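Local coordinates for protein EmGH1 (Erythrobacter marinus, PDB 5Z87) that is probably a beta-glucosidase of glycosyl hydrolase family 3, hydrolysing beta-linked sugars at a pocket between its barrel and its second alpha/beta domain, at residues C131-L136 with G451-P456; G139-P144 with L399-E404; R159-A164 with K406-R411. One frame throughout, in Å; residues are numbered along the deposited sequence.

Contact 1 of 3, residues C131-L136 with G451-P456; sequences CLHGLL and GYSPKP
L136 and S453 bring two irregular chain segments together with their CA atoms 5.2 Å apart, at the seam between the TIM-barrel-like and alpha/beta domains of this family 3 hydrolase. The loop 131-136 follows barrel strand 126-129, while 451-456 belongs to the loop after strand 436-440. A water bridges the two backbones: it accepts from H133 N and donates to G134 O and to Y452 O, the last at 2.7 Å. L136 lies against the turning main chain, its CG 3.5 Å from Y452 O, and its branches part there: CD1 reaches Y452 CD2 and CD2 runs beside the peptide into P454. On the Y452 side chain, CB meets L132 CD2 at 3.7 Å, the two side chains crossing at about a right angle. Beyond this anchorage the phenol leads away to the pocket that holds a bound dithiothreitol, where OH is hydrogen-bonded to E541. H133 holds CG between its backbone N and carbonyl carbon (chi1 60°), which turns the ring to the other loop; F143 O weakly holds ND1. S453 OG bonds to G450 O; its place beside the imidazole is doubtful. More secure is H133 NE2, which donates to G451 O at 3.2 Å, near the ring plane.

Contact 2 of 3, residues G139-P144 with L399-E404; sequences GATQFP and LARSTE
A400 meets G139 where a type II beta turn, L399 to S402, joins helix 393-399 to helix 403-416. Its methyl CB rests 3.5 Å from G139 O, in the loop that leads from barrel strand 126-129 to helix 146-150. R401, the third residue of the turn, has a left-handed backbone and does most of the touching. Its N makes a weak hydrogen bond to T141 OG1, 3.1 Å long and bent to 127° at the hydrogen. Its side chain leaves with CG anti to the carbonyl carbon (chi1 -68°), which lays the aliphatic part along the other loop: CG is 3.2 Å from G139 O and 3.6 Å from T141 N, and CD passes 4.0 Å from A140 O. A bend at chi3 then carries the guanidinium onward to a salt bridge with E605. S402 closes the turn through its N, 3.0 Å from L399 O, and N-caps helix 403-416, OG taking H405 N. Across the contact, then, one weak hydrogen bond adds direction to aliphatic atoms lying on main-chain carbonyls, and the stronger polar partners lie outside the two segments. T141 OG1 also bonds to E168, so the hydroxyl probably gives its proton to that carboxylate while its oxygen receives R401 N.

Contact 3 of 3, residues R159-A164 with K406-R411; sequences RQVFEA and KLLARR
L408 packs on Q160 and V161 where helix 155-171 runs nearly antiparallel to helix 403-416, the local axes 10.5 Å apart and 150° between their directions. The first helix is the crossover between barrel strands 126-129 and 176-177, a beta-alpha-beta unit; the second leads into strand 418-422 of the other alpha/beta domain. The contact thus joins a helix of the barrel to the helix that leads into the second domain, and is carried chiefly by one leucine. From its backbone L408 sends CB toward the facing helix; CG stands opposite the backbone N (chi1 179°), beside the carbonyl carbon, which carries both methyls to that helix. CG comes 3.9 Å from V161 CG2, and F143 of the neighbouring loop packs beside it. At the fork CD1 turns to the polar end of Q160, 3.8 Å from NE2. CD2 goes deeper, lying over the main chain at 3.6 Å from Q160 O and 3.7 Å from V161 CA. The same methyl touches V161 CG2 at 3.8 Å and, more loosely, A164 CB at 4.4 Å. It thus fits among Q160, V161 and A164, positions i, i+1 and i+4 of the facing helix. At the outer margin Q160 stretches out beyond CG beside R411, its NE2 3.7 Å from NH2 at the edge of the guanidinium, with the amide and guanidinium planes 25° apart. Both are donor nitrogens, and they touch without a hydrogen bond. Within helix 155-171, R159 is salt-bridged to E163, which R227 also engages. Across the helices no hydrogen bond is made; Q160 O, which CD2 covers, accepts the helical bond from A164 N. The two helices are therefore joined here by van der Waals packing of a leucine tip, with polar groups gathered at its margin.

Overall arrangement
All three contacts tie the barrel domain to later parts of the chain, and their chemistry follows their place. Contact 1, partly buried and closest to the centre of the chain, combines a bridging water and a histidine with leucine packing and borders the ligand pocket. Contact 2 is a partly buried loop-to-turn junction in which aliphatic carbons lie on the backbone with one weak hydrogen bond; contact 3 is a buried, apolar helix pair with R411 at its exposed margin. Contacts 2 and 3 share helix 403-416, and F143 joins them by packing against V161, L408 and A409. The loop of contact 2 also supports contact 1, through F143 N on H133 O and Q142 NE2 on L135 O, while F162 touches the C131-L132 backbone from contact 3.

Contact 1 of 3, residues C131-L136 with G451-P456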
loop_
_atom_site.group_PDB
_atom_site.type_symbol
_atom_site.label_atom_id
_atom_site.label_comp_id
_atom_site.label_asym_id
_atom_site.label_seq_id
_atom_site.Cartn_x
_atom_site.Cartn_y
_atom_site.Cartn_z
ATOM N N CYS A 131 -9.549 6.523 27.581
ATOM C CA CYS A 131 -8.634 5.851 28.498
ATOM C C CYS A 131 -7.495 5.178 27.741
ATOM O O CYS A 131 -7.139 4.039 28.023
ATOM C CB CYS A 131 -9.370 4.808 29.330
ATOM S SG CYS A 131 -10.564 5.517 30.503
ATOM N N LEU A 132 -6.898 5.880 26.774
ATOM C CA LEU A 132 -5.892 5.261 25.907
ATOM C C LEU A 132 -4.678 4.792 26.703
ATOM O O LEU A 132 -4.211 3.661 26.539
ATOM C CB LEU A 132 -5.458 6.248 24.820
ATOM C CG LEU A 132 -4.433 5.765 23.788
ATOM C CD1 LEU A 132 -4.935 4.573 22.995
ATOM C CD2 LEU A 132 -4.083 6.901 22.856
ATOM N N HIS A 133 -4.151 5.654 27.566
ATOM C CA HIS A 133 -2.962 5.367 28.362
ATOM C C HIS A 133 -3.142 6.009 29.730
ATOM O O HIS A 133 -2.272 6.719 30.240
ATOM C CB HIS A 133 -1.703 5.868 27.653
ATOM C CG HIS A 133 -1.705 7.343 27.409
ATOM N ND1 HIS A 133 -1.176 8.246 28.308
ATOM C CD2 HIS A 133 -2.218 8.079 26.396
ATOM C CE1 HIS A 133 -1.342 9.472 27.846
ATOM N NE2 HIS A 133 -1.978 9.400 26.692
ATOM N N GLY A 134 -4.295 5.744 30.332
ATOM C CA GLY A 134 -4.806 6.490 31.462
ATOM C C GLY A 134 -6.023 7.315 31.073
ATOM O O GLY A 134 -6.334 7.519 29.900
ATOM N N LEU A 135 -6.711 7.799 32.091
ATOM C CA LEU A 135 -7.917 8.580 31.858
ATOM C C LEU A 135 -7.577 9.957 31.296
ATOM O O LEU A 135 -6.786 10.699 31.881
ATOM C CB LEU A 135 -8.692 8.720 33.162
ATOM C CG LEU A 135 -9.803 9.751 33.179
ATOM C CD1 LEU A 135 -10.970 9.317 32.299
ATOM C CD2 LEU A 135 -10.216 9.912 34.630
ATOM N N LEU A 136 -8.179 10.310 30.161
ATOM C CA LEU A 136 -7.999 11.646 29.596
ATOM C C LEU A 136 -8.867 12.609 30.398
ATOM O O LEU A 136 -10.006 12.925 30.043
ATOM C CB LEU A 136 -8.350 11.666 28.114
ATOM C CG LEU A 136 -7.747 12.741 27.203
ATOM C CD1 LEU A 136 -8.357 12.631 25.807
ATOM C CD2 LEU A 136 -7.900 14.171 27.720
ATOM N N GLY A 451 -0.902 11.736 22.140
ATOM C CA GLY A 451 -2.305 12.006 21.912
ATOM C C GLY A 451 -3.175 11.439 23.018
ATOM O O GLY A 451 -2.789 10.528 23.755
ATOM N N TYR A 452 -4.355 12.030 23.159
ATOM C CA TYR A 452 -5.341 11.548 24.122
ATOM C C TYR A 452 -4.827 11.685 25.560
ATOM O O TYR A 452 -4.975 10.785 26.385
ATOM C CB TYR A 452 -5.762 10.112 23.771
ATOM C CG TYR A 452 -6.725 10.145 22.601
ATOM C CD1 TYR A 452 -6.272 10.114 21.283
ATOM C CD2 TYR A 452 -8.085 10.287 22.817
ATOM C CE1 TYR A 452 -7.164 10.194 20.226
ATOM C CE2 TYR A 452 -8.976 10.360 21.778
ATOM C CZ TYR A 452 -8.520 10.319 20.489
ATOM O OH TYR A 452 -9.442 10.425 19.483
ATOM N N SER A 453 -4.216 12.832 25.856
ATOM C CA SER A 453 -3.696 13.195 27.166
ATOM C C SER A 453 -4.271 14.540 27.588
ATOM O O SER A 453 -4.553 15.393 26.739
ATOM C CB SER A 453 -2.157 13.285 27.169
ATOM O OG SER A 453 -1.551 12.110 26.665
ATOM N N PRO A 454 -4.443 14.761 28.893
ATOM C CA PRO A 454 -4.954 16.058 29.366
ATOM C C PRO A 454 -3.927 17.167 29.182
ATOM O O PRO A 454 -2.742 17.000 29.483
ATOM C CB PRO A 454 -5.236 15.815 30.856
ATOM C CG PRO A 454 -4.827 14.403 31.156
ATOM C CD PRO A 454 -4.024 13.893 29.997
ATOM N N LYS A 455 -4.395 18.311 28.694
ATOM C CA LYS A 455 -3.557 19.474 28.465
ATOM C C LYS A 455 -3.821 20.557 29.513
ATOM O O LYS A 455 -4.979 20.831 29.846
ATOM C CB LYS A 455 -3.789 20.055 27.069
ATOM C CG LYS A 455 -3.212 19.197 25.952
ATOM C CD LYS A 455 -3.842 19.559 24.630
ATOM C CE LYS A 455 -3.102 18.929 23.461
ATOM N NZ LYS A 455 -3.909 19.001 22.200
ATOM N N PRO A 456 -2.766 21.208 30.036
ATOM C CA PRO A 456 -1.371 20.979 29.629
ATOM C C PRO A 456 -0.775 19.730 30.263
ATOM O O PRO A 456 -1.208 19.342 31.351
ATOM C CB PRO A 456 -0.653 22.235 30.124
ATOM C CG PRO A 456 -1.452 22.669 31.311
ATOM C CD PRO A 456 -2.887 22.279 31.042
HETATM O O HOH W 1 -5.713 8.365 27.433
#

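Contact 2 of 3, residues G139-P144 with L399-E404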
loop_
_atom_site.group_PDB
_atom_site.type_symbol
_atom_site.label_atom_id
_atom_site.label_comp_id
_atom_site.label_asym_id
_atom_site.label_seq_id
_atom_site.Cartn_x
_atom_site.Cartn_y
_atom_site.Cartn_z
ATOM N N GLY A 139 -5.794 16.084 35.941
ATOM C CA GLY A 139 -5.280 15.486 37.152
ATOM C C GLY A 139 -5.221 13.976 37.198
ATOM O O GLY A 139 -4.879 13.434 38.248
ATOM N N ALA A 140 -5.526 13.267 36.109
ATOM C CA ALA A 140 -5.431 11.808 36.116
ATOM C C ALA A 140 -4.014 11.338 35.768
ATOM O O ALA A 140 -3.254 12.042 35.097
ATOM C CB ALA A 140 -6.434 11.194 35.139
ATOM N N THR A 141 -3.669 10.134 36.244
ATOM C CA THR A 141 -2.357 9.534 36.004
ATOM C C THR A 141 -2.151 9.225 34.520
ATOM O O THR A 141 -2.947 8.503 33.911
ATOM C CB THR A 141 -2.203 8.255 36.817
ATOM O OG1 THR A 141 -2.755 8.448 38.121
ATOM C CG2 THR A 141 -0.726 7.862 36.935
ATOM N N GLN A 142 -1.060 9.742 33.954
ATOM C CA GLN A 142 -0.730 9.574 32.538
ATOM C C GLN A 142 0.357 8.514 32.393
ATOM O O GLN A 142 1.543 8.794 32.587
ATOM C CB GLN A 142 -0.286 10.901 31.938
ATOM C CG GLN A 142 -1.414 11.894 31.855
ATOM C CD GLN A 142 -2.670 11.266 31.276
ATOM O OE1 GLN A 142 -2.746 11.018 30.074
ATOM N NE2 GLN A 142 -3.665 11.011 32.129
ATOM N N PHE A 143 -0.048 7.302 32.045
ATOM C CA PHE A 143 0.891 6.214 31.829
ATOM C C PHE A 143 1.625 6.390 30.494
ATOM O O PHE A 143 1.330 7.303 29.711
ATOM C CB PHE A 143 0.123 4.904 31.928
ATOM C CG PHE A 143 -0.475 4.675 33.282
ATOM C CD1 PHE A 143 0.292 4.132 34.308
ATOM C CD2 PHE A 143 -1.795 5.022 33.546
ATOM C CE1 PHE A 143 -0.254 3.925 35.576
ATOM C CE2 PHE A 143 -2.352 4.814 34.807
ATOM C CZ PHE A 143 -1.585 4.266 35.822
ATOM N N PRO A 144 2.645 5.567 30.211
ATOM C CA PRO A 144 3.284 5.662 28.892
ATOM C C PRO A 144 2.254 5.392 27.800
ATOM O O PRO A 144 1.287 4.655 27.998
ATOM C CB PRO A 144 4.366 4.576 28.931
ATOM C CG PRO A 144 4.632 4.343 30.383
ATOM C CD PRO A 144 3.310 4.560 31.060
ATOM N N LEU A 399 -7.574 8.674 44.504
ATOM C CA LEU A 399 -6.989 7.814 43.474
ATOM C C LEU A 399 -6.139 8.594 42.481
ATOM O O LEU A 399 -5.083 8.112 42.053
ATOM C CB LEU A 399 -8.086 7.079 42.712
ATOM C CG LEU A 399 -8.879 6.036 43.479
ATOM C CD1 LEU A 399 -9.979 5.489 42.587
ATOM C CD2 LEU A 399 -7.968 4.927 43.973
ATOM N N ALA A 400 -6.598 9.778 42.089
ATOM C CA ALA A 400 -5.955 10.535 41.029
ATOM C C ALA A 400 -4.476 10.778 41.325
ATOM O O ALA A 400 -4.128 11.459 42.296
ATOM C CB ALA A 400 -6.682 11.855 40.835
ATOM N N ARG A 401 -3.617 10.225 40.467
ATOM C CA ARG A 401 -2.168 10.412 40.552
ATOM C C ARG A 401 -1.656 10.051 41.939
ATOM O O ARG A 401 -0.732 10.672 42.471
ATOM C CB ARG A 401 -1.766 11.831 40.157
ATOM C CG ARG A 401 -1.991 12.126 38.680
ATOM C CD ARG A 401 -1.267 13.393 38.263
ATOM N NE ARG A 401 0.173 13.205 38.309
ATOM C CZ ARG A 401 1.040 14.126 38.712
ATOM N NH1 ARG A 401 0.612 15.310 39.133
ATOM N NH2 ARG A 401 2.338 13.851 38.712
ATOM N N SER A 402 -2.276 9.029 42.523
ATOM C CA SER A 402 -1.865 8.534 43.823
ATOM C C SER A 402 -0.421 8.046 43.760
ATOM O O SER A 402 0.139 7.815 42.687
ATOM C CB SER A 402 -2.775 7.398 44.261
ATOM O OG SER A 402 -2.493 6.233 43.500
ATOM N N THR A 403 0.186 7.884 44.935
ATOM C CA THR A 403 1.583 7.471 44.965
ATOM C C THR A 403 1.752 6.090 44.344
ATOM O O THR A 403 2.708 5.845 43.599
ATOM C CB THR A 403 2.108 7.519 46.401
ATOM O OG1 THR A 403 2.326 8.890 46.762
ATOM C CG2 THR A 403 3.427 6.758 46.538
ATOM N N GLU A 404 0.803 5.190 44.595
ATOM C CA GLU A 404 0.860 3.874 43.973
ATOM C C GLU A 404 0.697 3.961 42.453
ATOM O O GLU A 404 1.373 3.239 41.707
ATOM C CB GLU A 404 -0.203 2.969 44.589
ATOM C CG GLU A 404 -0.556 1.753 43.774
ATOM C CD GLU A 404 -1.657 0.926 44.421
ATOM O OE1 GLU A 404 -1.757 0.935 45.671
ATOM O OE2 GLU A 404 -2.424 0.274 43.678
#

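Contact 3 of 3, residues R159-A164 with K406-R411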
loop_
_atom_site.group_PDB
_atom_site.type_symbol
_atom_site.label_atom_id
_atom_site.label_comp_id
_atom_site.label_asym_id
_atom_site.label_seq_id
_atom_site.Cartn_x
_atom_site.Cartn_y
_atom_site.Cartn_z
ATOM N N ARG A 159 -2.325 -5.026 32.519
ATOM C CA ARG A 159 -3.580 -5.227 33.240
ATOM C C ARG A 159 -3.663 -4.325 34.471
ATOM O O ARG A 159 -4.704 -3.706 34.730
ATOM C CB ARG A 159 -3.719 -6.699 33.632
ATOM C CG ARG A 159 -5.082 -7.049 34.199
ATOM C CD ARG A 159 -5.047 -8.266 35.115
ATOM N NE ARG A 159 -4.209 -8.049 36.300
ATOM C CZ ARG A 159 -4.530 -7.275 37.342
ATOM N NH1 ARG A 159 -5.689 -6.610 37.375
ATOM N NH2 ARG A 159 -3.680 -7.154 38.358
ATOM N N GLN A 160 -2.562 -4.219 35.223
ATOM C CA GLN A 160 -2.510 -3.331 36.384
ATOM C C GLN A 160 -2.687 -1.872 35.986
ATOM O O GLN A 160 -3.373 -1.109 36.679
ATOM C CB GLN A 160 -1.176 -3.495 37.116
ATOM C CG GLN A 160 -0.952 -4.833 37.762
ATOM C CD GLN A 160 0.487 -4.995 38.208
ATOM O OE1 GLN A 160 1.083 -6.050 38.036
ATOM N NE2 GLN A 160 1.059 -3.936 38.769
ATOM N N VAL A 161 -2.052 -1.456 34.888
ATOM C CA VAL A 161 -2.151 -0.060 34.473
ATOM C C VAL A 161 -3.598 0.310 34.194
ATOM O O VAL A 161 -4.062 1.405 34.555
ATOM C CB VAL A 161 -1.260 0.203 33.249
ATOM C CG1 VAL A 161 -1.811 1.385 32.438
ATOM C CG2 VAL A 161 0.154 0.481 33.700
ATOM N N PHE A 162 -4.343 -0.597 33.561
ATOM C CA PHE A 162 -5.708 -0.265 33.208
ATOM C C PHE A 162 -6.691 -0.567 34.329
ATOM O O PHE A 162 -7.780 0.014 34.349
ATOM C CB PHE A 162 -6.065 -0.946 31.879
ATOM C CG PHE A 162 -5.409 -0.263 30.710
ATOM C CD1 PHE A 162 -5.941 0.903 30.192
ATOM C CD2 PHE A 162 -4.194 -0.716 30.213
ATOM C CE1 PHE A 162 -5.312 1.572 29.148
ATOM C CE2 PHE A 162 -3.554 -0.047 29.170
ATOM C CZ PHE A 162 -4.119 1.093 28.636
ATOM N N GLU A 163 -6.311 -1.406 35.289
ATOM C CA GLU A 163 -7.055 -1.470 36.540
ATOM C C GLU A 163 -6.991 -0.132 37.266
ATOM O O GLU A 163 -8.016 0.391 37.717
ATOM C CB GLU A 163 -6.506 -2.603 37.405
ATOM C CG GLU A 163 -7.267 -2.857 38.710
ATOM C CD GLU A 163 -6.534 -3.834 39.602
ATOM O OE1 GLU A 163 -5.630 -3.393 40.336
ATOM O OE2 GLU A 163 -6.838 -5.046 39.554
ATOM N N ALA A 164 -5.791 0.460 37.354
ATOM C CA ALA A 164 -5.659 1.782 37.965
ATOM C C ALA A 164 -6.443 2.824 37.186
ATOM O O ALA A 164 -7.096 3.695 37.778
ATOM C CB ALA A 164 -4.186 2.196 38.061
ATOM N N LYS A 406 1.352 6.663 40.473
ATOM C CA LYS A 406 2.548 7.292 39.914
ATOM C C LYS A 406 3.712 6.306 39.871
ATOM O O LYS A 406 4.473 6.275 38.895
ATOM C CB LYS A 406 2.923 8.534 40.721
ATOM C CG LYS A 406 1.961 9.691 40.549
ATOM C CD LYS A 406 2.533 11.008 41.094
ATOM C CE LYS A 406 2.616 10.992 42.619
ATOM N NZ LYS A 406 2.781 12.366 43.183
ATOM N N LEU A 407 3.842 5.463 40.899
ATOM C CA LEU A 407 4.938 4.504 40.902
ATOM C C LEU A 407 4.745 3.447 39.818
ATOM O O LEU A 407 5.708 3.063 39.135
ATOM C CB LEU A 407 5.077 3.864 42.279
ATOM C CG LEU A 407 6.003 2.644 42.314
ATOM C CD1 LEU A 407 7.447 3.016 41.942
ATOM C CD2 LEU A 407 5.934 1.962 43.670
ATOM N N LEU A 408 3.507 2.984 39.626
ATOM C CA LEU A 408 3.232 2.085 38.513
ATOM C C LEU A 408 3.618 2.732 37.185
ATOM O O LEU A 408 4.268 2.100 36.346
ATOM C CB LEU A 408 1.759 1.676 38.518
ATOM C CG LEU A 408 1.317 0.744 37.385
ATOM C CD1 LEU A 408 2.153 -0.529 37.376
ATOM C CD2 LEU A 408 -0.163 0.405 37.517
ATOM N N ALA A 409 3.278 4.010 36.998
ATOM C CA ALA A 409 3.652 4.699 35.769
ATOM C C ALA A 409 5.169 4.769 35.597
ATOM O O ALA A 409 5.683 4.670 34.473
ATOM C CB ALA A 409 3.049 6.099 35.758
ATOM N N ARG A 410 5.901 4.957 36.696
ATOM C CA ARG A 410 7.358 4.917 36.634
ATOM C C ARG A 410 7.858 3.523 36.266
ATOM O O ARG A 410 8.686 3.366 35.355
ATOM C CB ARG A 410 7.937 5.369 37.974
ATOM C CG ARG A 410 9.369 4.973 38.211
ATOM C CD ARG A 410 10.269 6.141 37.935
ATOM N NE ARG A 410 10.922 6.646 39.140
ATOM C CZ ARG A 410 12.235 6.576 39.344
ATOM N NH1 ARG A 410 13.020 6.020 38.417
ATOM N NH2 ARG A 410 12.765 7.069 40.461
ATOM N N ARG A 411 7.351 2.491 36.952
ATOM C CA ARG A 411 7.818 1.134 36.683
ATOM C C ARG A 411 7.491 0.689 35.256
ATOM O O ARG A 411 8.270 -0.054 34.641
ATOM C CB ARG A 411 7.222 0.156 37.696
ATOM C CG ARG A 411 8.027 0.034 38.989
ATOM C CD ARG A 411 7.793 -1.313 39.681
ATOM N NE ARG A 411 6.375 -1.691 39.719
ATOM C CZ ARG A 411 5.886 -2.875 39.336
ATOM N NH1 ARG A 411 6.705 -3.826 38.883
ATOM N NH2 ARG A 411 4.573 -3.112 39.412
#